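Long-range contacts in cysteine desulfurase (Thermococcus onnurineus, PDB 5B89), which probably takes sulfur from L-cysteine, releasing L-alanine and loading a sulfur carrier, with pyridoxal 5'-phosphate as cofactor: residues Lys104-Ser109 against Ala231-Lys236; Phe207-Ala212 against Leu225-Leu230. All coordinates share one frame; numbering follows the deposited sequence.

Interaction 1 of 2, residues Lys104-Ser109 against Ala231-Lys236; sequences KNTSES and AFSGHK. With PLP (pyridoxal-5'-phosphate), chain G; ALA (alanine), chain H.
Thr-106 and Ser-233 meet hydroxyl to hydroxyl, and Ser-233 OG passes the link on to the cofactor phosphate. Thr-106 gives this oxygen two bonds: from OG1 at 2.7 Å, and from its backbone N to Ser-233 OG at 3.0 Å. With OG1 beside its own backbone N (chi1 -65°), the hydroxyl and the N-H of Thr-106 can both point at Ser-233 OG. Ser-233 OG donates to PLP O1P over a very short 2.5 Å. The His-235 ring meets O1P at its edge, in plane, through NE2. On the other segment Ser-107 serves O3P, by its backbone N and by OG, the latter 2.7 Å from PLP O3P. The phosphate sits at the start of helix 106-117, whose dipole would probably favour the anion. Asn-105 caps this helix, its OD1 accepting from Glu-108 N at 2.7 Å, and its ND2 donates to the backbone O atoms of Thr-288 and Ala-286 of the second subunit. Lys-236, extended beyond CG, is bonded covalently through NZ to PLP C4A. Further along the helix, Ser-109 CB packs on Ala-231 CB at 3.5 Å, while Ser-109 OG bonds Thr-103. Strand 229-233 runs between strands 206-210 and 245-249, with helix 106-117 packed against it.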
# COMPACT_ATOMS: atom_id res chain seq x y z
N LYS B 104 -3.46 0.48 1.82
CA LYS B 104 -2.14 0.38 2.46
C LYS B 104 -2.16 0.54 3.97
O LYS B 104 -1.31 0.09 4.63
CB LYS B 104 -1.09 1.32 1.84
CG LYS B 104 -0.99 2.67 2.44
CD LYS B 104 0.27 3.40 1.98
CE LYS B 104 0.04 3.80 0.55
NZ LYS B 104 -1.21 4.63 0.40
N ASN B 105 -3.19 1.19 4.45
CA ASN B 105 -3.35 1.48 5.87
C ASN B 105 -4.69 2.17 6.14
O ASN B 105 -5.39 2.46 5.24
CB ASN B 105 -2.19 2.36 6.41
CG ASN B 105 -2.01 3.67 5.65
OD1 ASN B 105 -2.91 4.22 5.14
ND2 ASN B 105 -0.79 4.09 5.56
N THR B 106 -4.97 2.41 7.40
CA THR B 106 -6.25 3.09 7.78
C THR B 106 -6.33 4.43 7.16
O THR B 106 -7.38 4.88 6.71
CB THR B 106 -6.38 3.20 9.29
OG1 THR B 106 -6.50 1.91 9.89
CG2 THR B 106 -7.52 4.02 9.71
N SER B 107 -5.20 5.15 7.14
CA SER B 107 -5.16 6.53 6.63
C SER B 107 -5.60 6.54 5.14
O SER B 107 -6.49 7.41 4.78
CB SER B 107 -3.80 7.12 6.75
OG SER B 107 -3.42 7.15 8.14
N GLU B 108 -5.07 5.65 4.31
CA GLU B 108 -5.52 5.53 2.92
C GLU B 108 -7.04 5.25 2.91
O GLU B 108 -7.79 5.93 2.20
CB GLU B 108 -4.76 4.49 2.12
CG GLU B 108 -5.23 4.38 0.68
CD GLU B 108 -4.60 3.20 -0.08
OE1 GLU B 108 -3.47 2.82 0.22
OE2 GLU B 108 -5.17 2.80 -1.12
N SER B 109 -7.49 4.25 3.70
CA SER B 109 -8.91 3.94 3.71
C SER B 109 -9.81 5.13 4.02
O SER B 109 -10.80 5.38 3.26
CB SER B 109 -9.18 2.89 4.76
OG SER B 109 -8.53 1.66 4.47
N ALA B 231 -12.62 1.34 8.67
CA ALA B 231 -11.18 1.24 8.24
C ALA B 231 -10.38 0.65 9.40
O ALA B 231 -10.65 0.94 10.57
CB ALA B 231 -10.66 2.64 7.96
N PHE B 232 -9.43 -0.21 9.10
CA PHE B 232 -8.42 -0.64 10.07
C PHE B 232 -7.11 -0.96 9.40
O PHE B 232 -7.04 -1.00 8.19
CB PHE B 232 -8.91 -1.74 10.96
CG PHE B 232 -9.09 -3.08 10.35
CD1 PHE B 232 -8.03 -3.98 10.39
CD2 PHE B 232 -10.28 -3.51 9.81
CE1 PHE B 232 -8.15 -5.24 9.96
CE2 PHE B 232 -10.41 -4.79 9.39
CZ PHE B 232 -9.32 -5.68 9.42
N SER B 233 -6.06 -1.10 10.23
CA SER B 233 -4.67 -1.36 9.75
C SER B 233 -4.20 -2.72 10.15
O SER B 233 -4.31 -3.06 11.36
CB SER B 233 -3.65 -0.35 10.32
OG SER B 233 -3.95 0.99 9.79
N GLY B 234 -3.64 -3.51 9.25
CA GLY B 234 -3.14 -4.81 9.62
C GLY B 234 -2.01 -4.85 10.58
O GLY B 234 -1.91 -5.79 11.37
N HIS B 235 -1.19 -3.82 10.60
CA HIS B 235 0.02 -3.80 11.43
C HIS B 235 -0.14 -3.52 12.90
O HIS B 235 0.76 -3.61 13.65
CB HIS B 235 1.07 -2.85 10.87
CG HIS B 235 0.71 -1.41 10.99
ND1 HIS B 235 1.14 -0.65 12.04
CD2 HIS B 235 -0.03 -0.59 10.22
CE1 HIS B 235 0.68 0.57 11.91
NE2 HIS B 235 -0.03 0.64 10.81
N LYS B 236 -1.35 -3.17 13.24
CA LYS B 236 -1.71 -2.86 14.61
C LYS B 236 -2.25 -4.09 15.34
O LYS B 236 -1.60 -5.05 15.34
CB LYS B 236 -2.63 -1.64 14.68
CG LYS B 236 -1.89 -0.34 14.30
CD LYS B 236 -2.74 0.90 14.29
CE LYS B 236 -1.95 2.16 13.92
NZ LYS B 236 -2.65 3.26 14.60
N1 PLP G . -6.62 6.17 13.56
C2 PLP G . -6.30 5.70 14.81
C2A PLP G . -7.31 5.77 15.94
C3 PLP G . -5.00 5.21 14.98
O3 PLP G . -4.64 4.73 16.20
C4 PLP G . -4.11 5.13 13.88
C4A PLP G . -2.64 4.62 14.17
C5 PLP G . -4.56 5.57 12.61
C6 PLP G . -5.82 6.11 12.46
C5A PLP G . -3.59 5.53 11.44
O4P PLP G . -3.29 4.14 11.12
P PLP G . -2.24 4.01 9.99
O1P PLP G . -2.03 2.57 9.90
O2P PLP G . -1.00 4.74 10.50
O3P PLP G . -2.76 4.65 8.79
N ALA H . -2.07 5.41 15.35
CA ALA H . -0.59 5.18 15.75
C ALA H . 0.02 6.10 16.84
O ALA H . -0.81 6.69 17.58
CB ALA H . 0.43 5.15 14.61
OXT ALA H . 1.27 6.21 17.12

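Interaction 2 of 2, residues Phe207-Ala212 against Leu225-Leu230; sequences FVVDAA and LHADFL. With PLP (pyridoxal-5'-phosphate), chain G.
The Phe-207 ring turns its edge to the loop before strand 229-233. Phe-207 CE2 lies 3.2 Å from Leu-225 O, and Phe-207 CD2 lies 3.5 Å from His-226 O; both carbonyls are near the ring plane. CG anti to the backbone N (chi1 -165°) sends the ring there. The same side chain also touches Val-193 and Ala-200 of helix 193-203. The Phe-229 ring is met obliquely by Val-208 CG2, and it meets the rings of Phe-253 and Phe-257. Strands 206-210 and 229-233 are parallel neighbours in the seven-stranded sheet of the fold type I PLP enzymes. Phe-207 O accepts from both Asp-228 N and Phe-229 N; Val-209 N then donates to Phe-229 O at 2.9 Å. Val-208 and Phe-229 share the sheet face that carries helix 106-117. On the other face Val-209 CB packs on Leu-230 CD1 at 3.9 Å, and the two side chains cross obliquely. Beyond the paired residues, Asp-210 OD2 lies 2.6 Å from PLP N1, and OD1 accepts from Ala-212 N in an Asx turn. With an alanine here, PLP N1 would probably be left without its carboxylate mate and the turn without its acceptor. At the far end Asp-228 OD2 takes Phe-207 N at 2.9 Å on its anti side, and OD1 forms a salt bridge with Arg-250.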
# COMPACT_ATOMS: atom_id res chain seq x y z
N PHE B 207 -22.45 6.55 8.35
CA PHE B 207 -21.60 6.28 9.55
C PHE B 207 -20.22 5.62 9.15
O PHE B 207 -20.27 4.53 8.63
CB PHE B 207 -22.40 5.42 10.50
CG PHE B 207 -21.81 5.37 11.93
CD1 PHE B 207 -21.54 6.53 12.62
CD2 PHE B 207 -21.55 4.14 12.49
CE1 PHE B 207 -21.02 6.43 13.93
CE2 PHE B 207 -21.04 4.02 13.75
CZ PHE B 207 -20.80 5.15 14.49
N VAL B 208 -19.22 6.34 9.47
CA VAL B 208 -17.82 5.93 9.19
C VAL B 208 -17.11 5.66 10.50
O VAL B 208 -17.08 6.53 11.39
CB VAL B 208 -17.14 7.01 8.44
CG1 VAL B 208 -15.68 6.64 8.07
CG2 VAL B 208 -17.85 7.45 7.16
N VAL B 209 -16.49 4.48 10.58
CA VAL B 209 -15.83 4.06 11.84
C VAL B 209 -14.28 3.91 11.55
O VAL B 209 -13.90 3.11 10.68
CB VAL B 209 -16.36 2.79 12.43
CG1 VAL B 209 -15.66 2.39 13.70
CG2 VAL B 209 -17.86 2.93 12.70
N ASP B 210 -13.47 4.61 12.31
CA ASP B 210 -12.01 4.41 12.34
C ASP B 210 -11.73 3.40 13.41
O ASP B 210 -11.75 3.71 14.64
CB ASP B 210 -11.27 5.75 12.61
CG ASP B 210 -9.75 5.62 12.86
OD1 ASP B 210 -9.31 4.45 12.89
OD2 ASP B 210 -9.11 6.67 13.17
N ALA B 211 -11.50 2.12 13.03
CA ALA B 211 -11.28 1.00 13.91
C ALA B 211 -9.75 0.68 13.99
O ALA B 211 -9.43 -0.46 14.38
CB ALA B 211 -12.11 -0.18 13.49
N ALA B 212 -8.92 1.63 13.72
CA ALA B 212 -7.47 1.31 13.67
C ALA B 212 -7.02 0.86 15.04
O ALA B 212 -6.10 0.03 15.08
CB ALA B 212 -6.70 2.50 13.21
N LEU B 225 -22.01 -2.40 14.92
CA LEU B 225 -21.63 -1.02 14.97
C LEU B 225 -22.46 -0.12 14.06
O LEU B 225 -22.28 1.08 14.03
CB LEU B 225 -20.15 -0.91 14.58
CG LEU B 225 -19.18 -1.54 15.56
CD1 LEU B 225 -17.76 -1.34 14.98
CD2 LEU B 225 -19.28 -1.10 17.05
N HIS B 226 -23.30 -0.75 13.23
CA HIS B 226 -24.06 -0.01 12.23
C HIS B 226 -23.25 0.78 11.26
O HIS B 226 -23.57 1.81 10.75
CB HIS B 226 -25.13 0.93 12.84
CG HIS B 226 -25.99 0.28 13.89
ND1 HIS B 226 -25.81 0.39 15.26
CD2 HIS B 226 -26.97 -0.63 13.70
CE1 HIS B 226 -26.72 -0.38 15.86
NE2 HIS B 226 -27.43 -0.99 14.93
N ALA B 227 -22.06 0.21 10.95
CA ALA B 227 -21.14 0.87 10.04
C ALA B 227 -21.56 0.82 8.55
O ALA B 227 -21.96 -0.19 8.08
CB ALA B 227 -19.71 0.21 10.19
N ASP B 228 -21.40 1.95 7.91
CA ASP B 228 -21.46 2.05 6.47
C ASP B 228 -20.05 1.94 5.82
O ASP B 228 -19.91 1.36 4.75
CB ASP B 228 -22.11 3.33 6.04
CG ASP B 228 -23.63 3.38 6.51
OD1 ASP B 228 -24.32 2.39 6.33
OD2 ASP B 228 -23.92 4.46 7.05
N PHE B 229 -19.06 2.52 6.50
CA PHE B 229 -17.64 2.39 6.09
C PHE B 229 -16.91 2.15 7.35
O PHE B 229 -17.21 2.71 8.42
CB PHE B 229 -17.16 3.64 5.42
CG PHE B 229 -17.88 3.95 4.14
CD1 PHE B 229 -19.06 4.61 4.15
CD2 PHE B 229 -17.33 3.61 2.92
CE1 PHE B 229 -19.71 4.88 2.95
CE2 PHE B 229 -17.99 3.83 1.71
CZ PHE B 229 -19.15 4.48 1.74
N LEU B 230 -15.84 1.33 7.22
CA LEU B 230 -14.99 1.01 8.39
C LEU B 230 -13.58 0.78 7.95
O LEU B 230 -13.41 0.15 6.91
CB LEU B 230 -15.52 -0.11 9.19
CG LEU B 230 -14.77 -0.48 10.48
CD1 LEU B 230 -15.70 -0.98 11.52
CD2 LEU B 230 -13.73 -1.51 10.20
N1 PLP G . -6.62 6.17 13.56
C2 PLP G . -6.30 5.70 14.81
C2A PLP G . -7.31 5.77 15.94
C3 PLP G . -5.00 5.21 14.98
O3 PLP G . -4.64 4.73 16.20
C4 PLP G . -4.11 5.13 13.88
C4A PLP G . -2.64 4.62 14.17
C5 PLP G . -4.56 5.57 12.61
C6 PLP G . -5.82 6.11 12.46
C5A PLP G . -3.59 5.53 11.44
O4P PLP G . -3.29 4.14 11.12
P PLP G . -2.24 4.01 9.99
O1P PLP G . -2.03 2.57 9.90
O2P PLP G . -1.00 4.74 10.50
O3P PLP G . -2.76 4.65 8.79

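Interactions 1 and 2 share strand 229-233, and their centres lie 13 Å apart. Interaction 2 is nested inside the chain loop that interaction 1 closes. Strand pairing continues from one to the other: Ala-231 O lies 2.9 Å from Ala-211 N, and Ala-231 N lies 3.0 Å from Val-209 O, both probably hydrogen bonds. The two contacts also meet beside the cofactor, with Thr-106 OG1 3.4 Å from Ala-212 CB and Lys-236 CD 3.6 Å from Ala-212 O. Interaction 1 holds mainly the phosphate and PLP C4A, though Thr-106 CG2 also touches the ring at PLP C6 (3.8 Å); segment 207-212 meets the pyridine ring. Asn-185 and Arg-391 bind the alanine.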